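Local coordinates for lactococcal phage P2 ORF15 (Lactococcus phage p2, PDB 2WZP), which is the distal tail protein (Dit), which probably builds the central rings of the baseplate at the tail tip and holds the receptor-binding proteins, at residues I175-V180 / T205-S210; A240-L245 / M307-L312; T253-K258 / E295-R300; F257-V262 / L286-V291. All blocks are in the same frame, centred on the assembly; numbering follows the deposited sequence.

Contact 1. Residues I175-V180 / T205-S210; sequences IQNGKV and TYYGES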
# COMPACT_ATOMS: atom_id res chain seq x y z
N ILE M 175 -68.82 -15.46 -15.39
CA ILE M 175 -69.95 -16.20 -14.86
C ILE M 175 -71.10 -15.23 -14.70
O ILE M 175 -70.93 -14.12 -14.16
CB ILE M 175 -69.61 -16.90 -13.50
CG1 ILE M 175 -68.23 -17.61 -13.47
CG2 ILE M 175 -70.76 -17.80 -13.00
CD1 ILE M 175 -68.06 -18.85 -14.35
N GLN M 176 -72.27 -15.63 -15.18
CA GLN M 176 -73.48 -14.83 -15.08
C GLN M 176 -74.39 -15.45 -14.06
O GLN M 176 -74.51 -16.67 -13.98
CB GLN M 176 -74.20 -14.77 -16.43
CG GLN M 176 -73.62 -13.72 -17.38
CD GLN M 176 -74.63 -12.64 -17.69
OE1 GLN M 176 -75.66 -12.89 -18.35
NE2 GLN M 176 -74.38 -11.44 -17.20
N ASN M 177 -75.02 -14.61 -13.26
CA ASN M 177 -75.99 -15.00 -12.25
C ASN M 177 -77.23 -15.55 -12.95
O ASN M 177 -77.53 -15.19 -14.08
CB ASN M 177 -76.39 -13.75 -11.45
CG ASN M 177 -75.50 -13.44 -10.29
OD1 ASN M 177 -74.78 -14.29 -9.76
ND2 ASN M 177 -75.55 -12.21 -9.83
N GLY M 178 -77.99 -16.38 -12.25
CA GLY M 178 -79.27 -16.87 -12.75
C GLY M 178 -80.29 -15.77 -12.55
O GLY M 178 -79.96 -14.68 -12.05
N LYS M 179 -81.53 -16.03 -12.95
CA LYS M 179 -82.60 -15.06 -12.77
C LYS M 179 -83.24 -15.26 -11.38
O LYS M 179 -83.14 -16.35 -10.79
CB LYS M 179 -83.67 -15.24 -13.87
CG LYS M 179 -83.20 -14.99 -15.27
CD LYS M 179 -84.38 -14.48 -16.07
CE LYS M 179 -84.16 -14.47 -17.57
NZ LYS M 179 -84.27 -15.84 -18.17
N VAL M 180 -83.89 -14.21 -10.85
CA VAL M 180 -84.62 -14.29 -9.58
C VAL M 180 -86.02 -14.72 -9.96
O VAL M 180 -86.72 -14.00 -10.69
CB VAL M 180 -84.63 -12.94 -8.80
CG1 VAL M 180 -85.50 -13.02 -7.54
CG2 VAL M 180 -83.21 -12.50 -8.46
N THR M 205 -83.57 -22.10 -4.31
CA THR M 205 -82.25 -22.11 -4.92
C THR M 205 -81.73 -20.69 -4.76
O THR M 205 -82.52 -19.77 -4.50
CB THR M 205 -82.31 -22.57 -6.38
OG1 THR M 205 -83.20 -21.73 -7.10
CG2 THR M 205 -82.72 -24.02 -6.55
N TYR M 206 -80.41 -20.51 -4.84
CA TYR M 206 -79.78 -19.21 -4.77
C TYR M 206 -79.71 -18.70 -6.21
O TYR M 206 -79.16 -19.40 -7.07
CB TYR M 206 -78.39 -19.31 -4.12
CG TYR M 206 -78.46 -19.59 -2.63
CD1 TYR M 206 -78.69 -18.57 -1.70
CD2 TYR M 206 -78.31 -20.88 -2.15
CE1 TYR M 206 -78.76 -18.83 -0.34
CE2 TYR M 206 -78.33 -21.15 -0.78
CZ TYR M 206 -78.57 -20.12 0.12
OH TYR M 206 -78.67 -20.41 1.46
N TYR M 207 -80.29 -17.51 -6.50
CA TYR M 207 -80.34 -16.94 -7.85
C TYR M 207 -78.94 -16.82 -8.46
O TYR M 207 -78.75 -17.05 -9.65
CB TYR M 207 -81.03 -15.55 -7.86
CG TYR M 207 -80.13 -14.40 -7.48
CD1 TYR M 207 -79.51 -13.62 -8.46
CD2 TYR M 207 -79.82 -14.13 -6.15
CE1 TYR M 207 -78.62 -12.60 -8.12
CE2 TYR M 207 -78.93 -13.11 -5.80
CZ TYR M 207 -78.35 -12.34 -6.79
OH TYR M 207 -77.51 -11.30 -6.45
N GLY M 208 -78.01 -16.40 -7.63
CA GLY M 208 -76.66 -16.09 -8.01
C GLY M 208 -75.92 -15.60 -6.81
O GLY M 208 -76.27 -15.95 -5.69
N GLU M 209 -74.87 -14.85 -7.04
CA GLU M 209 -73.99 -14.29 -6.01
C GLU M 209 -73.91 -12.78 -6.17
O GLU M 209 -74.00 -12.27 -7.29
CB GLU M 209 -72.55 -14.85 -6.15
CG GLU M 209 -72.42 -16.36 -6.08
CD GLU M 209 -71.48 -16.93 -5.03
OE1 GLU M 209 -70.51 -16.24 -4.65
OE2 GLU M 209 -71.72 -18.08 -4.60
N SER M 210 -73.73 -12.07 -5.07
CA SER M 210 -73.56 -10.62 -5.19
C SER M 210 -72.12 -10.45 -5.70
O SER M 210 -71.21 -11.17 -5.24
CB SER M 210 -73.82 -9.89 -3.88
OG SER M 210 -72.88 -10.32 -2.92

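Contact 2. Residues A240-L245 / M307-L312; sequences AGVRFL and MELINL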
# COMPACT_ATOMS: atom_id res chain seq x y z
N ALA M 240 -62.47 -7.59 -28.52
CA ALA M 240 -62.15 -8.36 -27.32
C ALA M 240 -60.76 -8.00 -26.79
O ALA M 240 -59.86 -7.59 -27.53
CB ALA M 240 -62.20 -9.85 -27.62
N GLY M 241 -60.62 -8.14 -25.48
CA GLY M 241 -59.38 -7.91 -24.79
C GLY M 241 -59.62 -7.76 -23.32
O GLY M 241 -60.53 -8.39 -22.78
N VAL M 242 -58.84 -6.90 -22.68
CA VAL M 242 -58.89 -6.60 -21.24
C VAL M 242 -58.71 -5.11 -20.99
O VAL M 242 -58.01 -4.44 -21.76
CB VAL M 242 -57.81 -7.41 -20.45
CG1 VAL M 242 -58.11 -8.91 -20.47
CG2 VAL M 242 -56.39 -7.13 -20.95
N ARG M 243 -59.31 -4.58 -19.91
CA ARG M 243 -59.12 -3.19 -19.49
C ARG M 243 -58.67 -3.09 -18.04
O ARG M 243 -58.98 -3.97 -17.23
CB ARG M 243 -60.33 -2.30 -19.76
CG ARG M 243 -61.54 -2.55 -18.88
CD ARG M 243 -62.64 -1.66 -19.39
NE ARG M 243 -63.74 -1.57 -18.45
CZ ARG M 243 -64.32 -0.44 -18.08
NH1 ARG M 243 -63.90 0.73 -18.57
NH2 ARG M 243 -65.34 -0.45 -17.24
N PHE M 244 -57.94 -2.01 -17.72
CA PHE M 244 -57.38 -1.79 -16.40
C PHE M 244 -57.96 -0.54 -15.84
O PHE M 244 -57.99 0.49 -16.51
CB PHE M 244 -55.85 -1.70 -16.45
CG PHE M 244 -55.18 -3.03 -16.74
CD1 PHE M 244 -54.75 -3.85 -15.71
CD2 PHE M 244 -55.00 -3.46 -18.05
CE1 PHE M 244 -54.17 -5.09 -15.97
CE2 PHE M 244 -54.44 -4.71 -18.32
CZ PHE M 244 -54.03 -5.52 -17.28
N LEU M 245 -58.41 -0.62 -14.59
CA LEU M 245 -59.03 0.47 -13.85
C LEU M 245 -58.20 0.80 -12.62
O LEU M 245 -57.72 -0.11 -11.94
CB LEU M 245 -60.45 0.06 -13.40
CG LEU M 245 -61.38 -0.69 -14.39
CD1 LEU M 245 -62.63 -1.08 -13.70
CD2 LEU M 245 -61.79 0.20 -15.57
N MET M 307 -58.49 -5.40 -13.12
CA MET M 307 -58.60 -5.71 -14.53
C MET M 307 -59.95 -6.38 -14.82
O MET M 307 -60.34 -7.34 -14.14
CB MET M 307 -57.44 -6.58 -15.05
CG MET M 307 -57.47 -6.79 -16.53
SD MET M 307 -56.34 -8.07 -17.01
CE MET M 307 -57.38 -9.52 -16.84
N GLU M 308 -60.63 -5.88 -15.86
CA GLU M 308 -61.87 -6.45 -16.33
C GLU M 308 -61.65 -7.03 -17.70
O GLU M 308 -60.74 -6.60 -18.42
CB GLU M 308 -62.97 -5.37 -16.38
CG GLU M 308 -63.41 -4.89 -15.00
CD GLU M 308 -64.53 -3.87 -15.00
OE1 GLU M 308 -65.02 -3.53 -13.91
OE2 GLU M 308 -64.88 -3.40 -16.11
N LEU M 309 -62.43 -8.04 -18.05
CA LEU M 309 -62.38 -8.67 -19.36
C LEU M 309 -63.27 -7.86 -20.31
O LEU M 309 -64.21 -7.21 -19.87
CB LEU M 309 -62.91 -10.11 -19.28
CG LEU M 309 -62.32 -11.07 -18.25
CD1 LEU M 309 -62.95 -12.46 -18.40
CD2 LEU M 309 -60.79 -11.14 -18.34
N ILE M 310 -62.94 -7.86 -21.60
CA ILE M 310 -63.77 -7.22 -22.62
C ILE M 310 -64.14 -8.31 -23.60
O ILE M 310 -63.27 -8.82 -24.32
CB ILE M 310 -63.14 -5.98 -23.32
CG1 ILE M 310 -62.90 -4.85 -22.29
CG2 ILE M 310 -64.06 -5.52 -24.49
CD1 ILE M 310 -62.03 -3.90 -22.69
N ASN M 311 -65.43 -8.70 -23.58
CA ASN M 311 -66.01 -9.70 -24.46
C ASN M 311 -65.23 -11.02 -24.43
O ASN M 311 -64.95 -11.60 -25.47
CB ASN M 311 -66.19 -9.13 -25.87
CG ASN M 311 -66.83 -10.06 -26.83
OD1 ASN M 311 -67.66 -10.87 -26.46
ND2 ASN M 311 -66.40 -10.00 -28.08
N LEU M 312 -64.90 -11.50 -23.21
CA LEU M 312 -64.19 -12.77 -23.06
C LEU M 312 -65.00 -13.68 -22.19
O LEU M 312 -65.60 -13.22 -21.21
CB LEU M 312 -62.78 -12.62 -22.43
CG LEU M 312 -61.79 -11.62 -23.04
CD1 LEU M 312 -60.51 -11.61 -22.24
CD2 LEU M 312 -61.48 -11.96 -24.50

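Contact 3. Residues T253-K258 / E295-R300; sequences TAIVFK and ERYRTR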
# COMPACT_ATOMS: atom_id res chain seq x y z
N THR M 253 -55.78 2.27 -19.05
CA THR M 253 -55.15 1.48 -20.12
C THR M 253 -56.00 0.23 -20.44
O THR M 253 -56.79 -0.22 -19.60
CB THR M 253 -53.66 1.15 -19.84
OG1 THR M 253 -53.00 0.92 -21.08
CG2 THR M 253 -53.46 -0.08 -18.94
N ALA M 254 -55.80 -0.32 -21.66
CA ALA M 254 -56.49 -1.52 -22.16
C ALA M 254 -55.79 -2.08 -23.40
O ALA M 254 -55.24 -1.33 -24.21
CB ALA M 254 -57.93 -1.18 -22.51
N ILE M 255 -55.84 -3.41 -23.55
CA ILE M 255 -55.29 -4.14 -24.70
C ILE M 255 -56.52 -4.78 -25.34
O ILE M 255 -57.01 -5.77 -24.80
CB ILE M 255 -54.21 -5.17 -24.24
CG1 ILE M 255 -53.07 -4.46 -23.46
CG2 ILE M 255 -53.66 -5.95 -25.44
CD1 ILE M 255 -52.37 -5.32 -22.47
N VAL M 256 -57.08 -4.15 -26.39
CA VAL M 256 -58.32 -4.54 -27.09
C VAL M 256 -58.02 -4.73 -28.58
O VAL M 256 -57.26 -3.95 -29.17
CB VAL M 256 -59.46 -3.51 -26.85
CG1 VAL M 256 -60.79 -3.99 -27.41
CG2 VAL M 256 -59.62 -3.17 -25.38
N PHE M 257 -58.66 -5.74 -29.20
CA PHE M 257 -58.47 -6.08 -30.61
C PHE M 257 -59.79 -6.21 -31.36
O PHE M 257 -60.77 -6.68 -30.79
CB PHE M 257 -57.76 -7.45 -30.71
CG PHE M 257 -56.46 -7.54 -29.94
CD1 PHE M 257 -55.27 -7.09 -30.51
CD2 PHE M 257 -56.42 -8.07 -28.65
CE1 PHE M 257 -54.08 -7.16 -29.80
CE2 PHE M 257 -55.22 -8.15 -27.94
CZ PHE M 257 -54.06 -7.70 -28.53
N LYS M 258 -59.76 -5.90 -32.66
CA LYS M 258 -60.88 -6.11 -33.58
C LYS M 258 -60.36 -6.81 -34.82
O LYS M 258 -59.86 -6.18 -35.75
CB LYS M 258 -61.66 -4.82 -33.90
CG LYS M 258 -62.93 -5.07 -34.73
CD LYS M 258 -63.92 -6.10 -34.09
CE LYS M 258 -65.03 -6.43 -35.03
NZ LYS M 258 -64.65 -7.48 -36.01
N GLU M 295 -55.01 3.89 -29.21
CA GLU M 295 -55.42 4.98 -28.33
C GLU M 295 -55.77 4.51 -26.91
O GLU M 295 -55.53 5.24 -25.96
CB GLU M 295 -56.58 5.76 -28.94
CG GLU M 295 -57.05 6.89 -28.04
CD GLU M 295 -58.05 7.86 -28.61
OE1 GLU M 295 -58.41 8.82 -27.89
OE2 GLU M 295 -58.42 7.70 -29.80
N ARG M 296 -56.36 3.33 -26.77
CA ARG M 296 -56.73 2.79 -25.47
C ARG M 296 -55.53 2.22 -24.74
O ARG M 296 -55.56 2.13 -23.51
CB ARG M 296 -57.79 1.71 -25.63
CG ARG M 296 -59.17 2.25 -25.52
CD ARG M 296 -60.10 1.09 -25.54
NE ARG M 296 -60.63 0.80 -24.21
CZ ARG M 296 -61.70 0.04 -24.02
NH1 ARG M 296 -62.15 -0.17 -22.79
NH2 ARG M 296 -62.33 -0.50 -25.05
N TYR M 297 -54.52 1.74 -25.49
CA TYR M 297 -53.29 1.20 -24.91
C TYR M 297 -52.42 2.39 -24.57
O TYR M 297 -51.51 2.72 -25.33
CB TYR M 297 -52.59 0.28 -25.92
CG TYR M 297 -51.61 -0.70 -25.33
CD1 TYR M 297 -51.40 -0.75 -23.95
CD2 TYR M 297 -50.93 -1.61 -26.12
CE1 TYR M 297 -50.53 -1.68 -23.39
CE2 TYR M 297 -50.08 -2.56 -25.57
CZ TYR M 297 -49.87 -2.59 -24.21
OH TYR M 297 -49.01 -3.50 -23.66
N ARG M 298 -52.74 3.08 -23.46
CA ARG M 298 -52.03 4.28 -23.04
C ARG M 298 -50.67 3.90 -22.47
O ARG M 298 -49.67 4.54 -22.79
CB ARG M 298 -52.89 5.09 -22.03
CG ARG M 298 -52.10 6.09 -21.12
CD ARG M 298 -51.57 7.33 -21.86
NE ARG M 298 -50.58 8.15 -21.14
CZ ARG M 298 -49.26 7.94 -21.13
NH1 ARG M 298 -48.74 6.87 -21.74
NH2 ARG M 298 -48.45 8.77 -20.49
N THR M 299 -50.64 2.85 -21.64
CA THR M 299 -49.43 2.41 -20.94
C THR M 299 -49.42 0.90 -20.67
O THR M 299 -50.47 0.25 -20.74
CB THR M 299 -49.30 3.20 -19.62
OG1 THR M 299 -48.06 2.85 -19.02
CG2 THR M 299 -50.46 2.90 -18.61
N ARG M 300 -48.25 0.37 -20.31
CA ARG M 300 -48.02 -1.03 -19.94
C ARG M 300 -47.85 -1.07 -18.42
O ARG M 300 -47.79 -2.16 -17.85
CB ARG M 300 -46.70 -1.56 -20.59
CG ARG M 300 -46.80 -2.20 -21.99
CD ARG M 300 -45.46 -2.80 -22.53
NE ARG M 300 -44.48 -1.74 -22.77
CZ ARG M 300 -43.65 -1.26 -21.83
NH1 ARG M 300 -43.62 -1.80 -20.62
NH2 ARG M 300 -42.84 -0.25 -22.12

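Contact 4. Residues F257-V262 / L286-V291; sequences FKTEQV and LNLFPV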
# COMPACT_ATOMS: atom_id res chain seq x y z
N PHE M 257 -58.66 -5.74 -29.20
CA PHE M 257 -58.47 -6.08 -30.61
C PHE M 257 -59.79 -6.21 -31.36
O PHE M 257 -60.77 -6.68 -30.79
CB PHE M 257 -57.76 -7.45 -30.71
CG PHE M 257 -56.46 -7.54 -29.94
CD1 PHE M 257 -55.27 -7.09 -30.51
CD2 PHE M 257 -56.42 -8.07 -28.65
CE1 PHE M 257 -54.08 -7.16 -29.80
CE2 PHE M 257 -55.22 -8.15 -27.94
CZ PHE M 257 -54.06 -7.70 -28.53
N LYS M 258 -59.76 -5.90 -32.66
CA LYS M 258 -60.88 -6.11 -33.58
C LYS M 258 -60.36 -6.81 -34.82
O LYS M 258 -59.86 -6.18 -35.75
CB LYS M 258 -61.66 -4.82 -33.90
CG LYS M 258 -62.93 -5.07 -34.73
CD LYS M 258 -63.92 -6.10 -34.09
CE LYS M 258 -65.03 -6.43 -35.03
NZ LYS M 258 -64.65 -7.48 -36.01
N THR M 259 -60.49 -8.15 -34.81
CA THR M 259 -60.08 -9.04 -35.89
C THR M 259 -61.16 -9.21 -36.95
O THR M 259 -62.34 -9.13 -36.65
CB THR M 259 -59.63 -10.39 -35.33
OG1 THR M 259 -60.70 -10.95 -34.56
CG2 THR M 259 -58.41 -10.28 -34.47
N GLU M 260 -60.74 -9.45 -38.20
CA GLU M 260 -61.64 -9.69 -39.31
C GLU M 260 -62.35 -11.05 -39.12
O GLU M 260 -63.55 -11.15 -39.36
CB GLU M 260 -60.86 -9.68 -40.63
CG GLU M 260 -61.67 -9.19 -41.82
CD GLU M 260 -62.02 -7.72 -41.78
OE1 GLU M 260 -61.20 -6.90 -42.25
OE2 GLU M 260 -63.10 -7.37 -41.24
N GLN M 261 -61.59 -12.08 -38.65
CA GLN M 261 -62.06 -13.44 -38.39
C GLN M 261 -62.01 -13.79 -36.91
O GLN M 261 -61.11 -13.35 -36.21
CB GLN M 261 -61.18 -14.46 -39.13
CG GLN M 261 -61.29 -14.45 -40.66
CD GLN M 261 -60.52 -15.58 -41.31
OE1 GLN M 261 -59.92 -16.44 -40.65
NE2 GLN M 261 -60.54 -15.62 -42.62
N VAL M 262 -62.93 -14.65 -36.47
CA VAL M 262 -62.98 -15.15 -35.09
C VAL M 262 -61.71 -15.96 -34.80
O VAL M 262 -61.30 -16.78 -35.61
CB VAL M 262 -64.29 -15.96 -34.83
CG1 VAL M 262 -64.35 -16.48 -33.39
CG2 VAL M 262 -65.51 -15.11 -35.10
N LEU M 286 -51.46 -15.44 -35.92
CA LEU M 286 -51.54 -14.18 -36.64
C LEU M 286 -51.12 -13.04 -35.72
O LEU M 286 -51.62 -13.00 -34.60
CB LEU M 286 -53.01 -13.96 -36.96
CG LEU M 286 -53.44 -13.52 -38.36
CD1 LEU M 286 -54.79 -12.84 -38.28
CD2 LEU M 286 -52.46 -12.54 -39.00
N ASN M 287 -50.27 -12.09 -36.21
CA ASN M 287 -49.91 -10.91 -35.43
C ASN M 287 -51.11 -9.96 -35.38
O ASN M 287 -51.58 -9.45 -36.40
CB ASN M 287 -48.66 -10.23 -35.94
CG ASN M 287 -48.19 -9.02 -35.13
OD1 ASN M 287 -48.56 -8.79 -33.98
ND2 ASN M 287 -47.32 -8.22 -35.73
N LEU M 288 -51.64 -9.76 -34.17
CA LEU M 288 -52.81 -8.93 -33.94
C LEU M 288 -52.50 -7.53 -33.56
O LEU M 288 -53.42 -6.72 -33.46
CB LEU M 288 -53.72 -9.56 -32.89
CG LEU M 288 -54.44 -10.86 -33.27
CD1 LEU M 288 -55.54 -11.12 -32.31
CD2 LEU M 288 -54.90 -10.86 -34.72
N PHE M 289 -51.20 -7.20 -33.41
CA PHE M 289 -50.76 -5.85 -33.07
C PHE M 289 -51.34 -4.80 -34.03
O PHE M 289 -51.93 -3.84 -33.52
CB PHE M 289 -49.23 -5.75 -32.98
CG PHE M 289 -48.75 -4.34 -32.69
CD1 PHE M 289 -48.56 -3.90 -31.39
CD2 PHE M 289 -48.49 -3.45 -33.73
CE1 PHE M 289 -48.12 -2.59 -31.12
CE2 PHE M 289 -48.08 -2.14 -33.46
CZ PHE M 289 -47.88 -1.73 -32.16
N PRO M 290 -51.27 -4.95 -35.38
CA PRO M 290 -51.84 -3.92 -36.28
C PRO M 290 -53.33 -3.63 -36.07
O PRO M 290 -53.88 -2.64 -36.57
CB PRO M 290 -51.64 -4.54 -37.67
CG PRO M 290 -50.45 -5.37 -37.53
CD PRO M 290 -50.59 -6.00 -36.18
N VAL M 291 -53.97 -4.48 -35.30
CA VAL M 291 -55.40 -4.44 -35.12
C VAL M 291 -55.87 -4.08 -33.71
O VAL M 291 -57.07 -4.07 -33.40
CB VAL M 291 -55.93 -5.73 -35.78
CG1 VAL M 291 -56.57 -6.73 -34.82
CG2 VAL M 291 -56.77 -5.43 -37.02

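Contact 1. Residues I175-V180 / T205-S210
Asn177 and Gly208 bring their CA atoms to 4.4 Å where two irregular loop segments pass, their touching parts running 138° apart, and one backbone bond joins them, from Gly178 N to Tyr207 O at 2.8 Å, weak because it is bent. The side chain of Asn177 does most of the remaining polar work. Its CG stands beside the backbone N and anti to the carbonyl carbon (chi1 -87°), which turns the amide onto the main chain of Glu209. There OD1 accepts from Glu209 N at 2.8 Å, the donor sitting well above the carbonyl plane, while ND2 donates a hydrogen bond to Glu209 O at 3.0 Å, almost within the plane of the amide. An asparagine suits this place because it offers an acceptor and a donor side by side. Glycine at 208 presents a bare CA to the same OD1.

The ring of Tyr207 lies beside the amide. Asn177 ND2 meets Tyr207 CE1 obliquely at 3.5 Å, with amide and ring planes 65° apart, and Val180 CG2 packs against Tyr207 CG at 3.7 Å. The carboxylate of Glu209 leads away, its OE1 salt-bridged to Arg214 and its OE2 held by a polar and a basic side chain of another protein. The segments belong to the extension leaving the C-terminal Dit domain after strand 165-173, probably the arm that meets the receptor-binding proteins. With both amide atoms engaged by one residue, the Asn177 side chain cannot flip without losing two bonds, so it ties the two loops together where regular sheet pairing is lacking.

Contact 2. Residues A240-L245 / M307-L312
Glu308 OE2 is gripped by two nitrogens of Arg243: NE and NH2 each lie 3.2 Å from it and approach from the same face of the carboxylate plane. The two side chains run alongside each other, pointing the same way, with guanidinium and carboxylate planes 56° apart. A second acid, Glu251, takes Arg243 NH1, so the arginine is shared between two probable negative charges. Its long aliphatic part is useful as well, since Ile310 CD1 rests on Arg243 CB at 3.7 Å. Beneath these groups the backbones form an antiparallel pair inside a four-stranded sheet, where strand 240-246 lies between 305-310 and 251-257. Gly241 with Ile310 and Arg243 with Glu308 are hydrogen-bonded pairs, Ile310 N reaching Gly241 O at 2.7 Å; Val242 with Leu309, between them, and Phe244 with Met307, next along, are non-hydrogen-bonded pairs. The latter residues turn to the other face, which is apolar. Met307 lays CG over the face of the Phe244 ring, 3.9 Å from its centroid, in a CH-pi contact, because its CG is anti to the backbone N (chi1 -175°). The flexible thioether then continues past the ring as an oblique Met-aromatic contact, and Met307 CE ends 3.8 Å from Val242 CG1.

Contact 3. Residues T253-K258 / E295-R300
An inverse gamma turn centred on Tyr297 packs against strand 251-257, an outermost strand of its four-stranded antiparallel sheet within this chain. The loop bearing the turn meets the strand through side chains and through backbone carbonyls, with a weak bond from Ala254 N to Arg296 O at 3.1 Å. The isoleucine's aliphatic branch suits the flat face of the tyrosine ring: the two side chains run alongside each other, and Ile255 CG1 sits over one face of the Tyr297 ring, 3.9 Å from its centroid and 17° off the normal, a CH-pi contact. The phenol keeps a polar end, with its OH bonded to that of Tyr277, while the ring also takes a cation-pi contact from a basic side chain of another protein. The Arg296 side chain runs along the strand past Ala254 and Val256. Val256 CG2 stands over one face of its guanidinium, 3.8 Å from Arg296 NH2, and Ala254 is small enough for its CB to lie 3.8 Å from Arg296 NE; the charge is met by Glu251, salt-bridged to NH1. Threonine at 253 supplies a short polar arm, its OG1 swung opposite the backbone N (chi1 -155°) and placed at the edge of the Tyr297 ring. Thr253 OG1 donates to Thr299 O at 2.6 Å, in the carbonyl plane and on a lone pair.

Contact 4. Residues F257-V262 / L286-V291
Leu288 and Thr259 each turn a branch toward the other through chi1: in Leu288, CG lies anti to the carbonyl carbon (-68°), and in Thr259 the value of 57° does the same for the methyl CG2. As a result Thr259 CG2 nests between the two ends of the leucine fork, 3.6 Å from Leu288 CD2 and 3.7 Å from Leu288 CD1. Threonine is apt here because its two branches serve different ends: the methyl packs across the contact, while OG1 donates to Gln261 O at 2.9 Å and closes the local loop. Phe257 crosses Leu288 at about a right angle, Phe257 CD1 being 3.8 Å from Leu288 CB. At the edge of the same ring stands Leu288 O, 3.5 Å from Phe257 CD1, where the slightly positive rim of an aromatic ring is probably agreeable to a carbonyl oxygen.

That oxygen also closes a 3-10 turn by accepting from Val291 N. The turn follows strand 284-287 and is entered through an Asx turn, in which Asn287 OD1 accepts from Phe289 N, and Asn287 ND2 bonds to the backbone of another protein. On the other side of the contact, strand 251-257 ends at Phe257, whose ring also packs on Ile266, Ile268 and Tyr277 of the six-stranded sheet. Beyond it Lys258 N makes a weak bond to Val291 O, 3.3 Å away, and both methyls of Val291 lie against Lys258 O, CG2 at 3.4 Å.

How the contacts relate
Contacts 2, 3 and 4 form a continuous cluster in the body of the C-terminal Dit domain. Contacts 2 and 3 share the four-stranded sheet, with centres about 10 Å apart, and neighbouring strands join them where Phe244 N lies 2.8 Å from Thr253 O. Glu251 bridges arginines of both. Contact 4 prolongs the strand of contact 3, sharing Phe257 and Lys258, and its centre is about 13 Å away; both are nested in the loop that contact 2 closes. Contact 1 stands apart, closed earlier in the chain and about 22 Å from contact 2 between centres, with nearest atoms about 7 Å apart. Other proteins touch contacts 1, 3 and 4, but not contact 2.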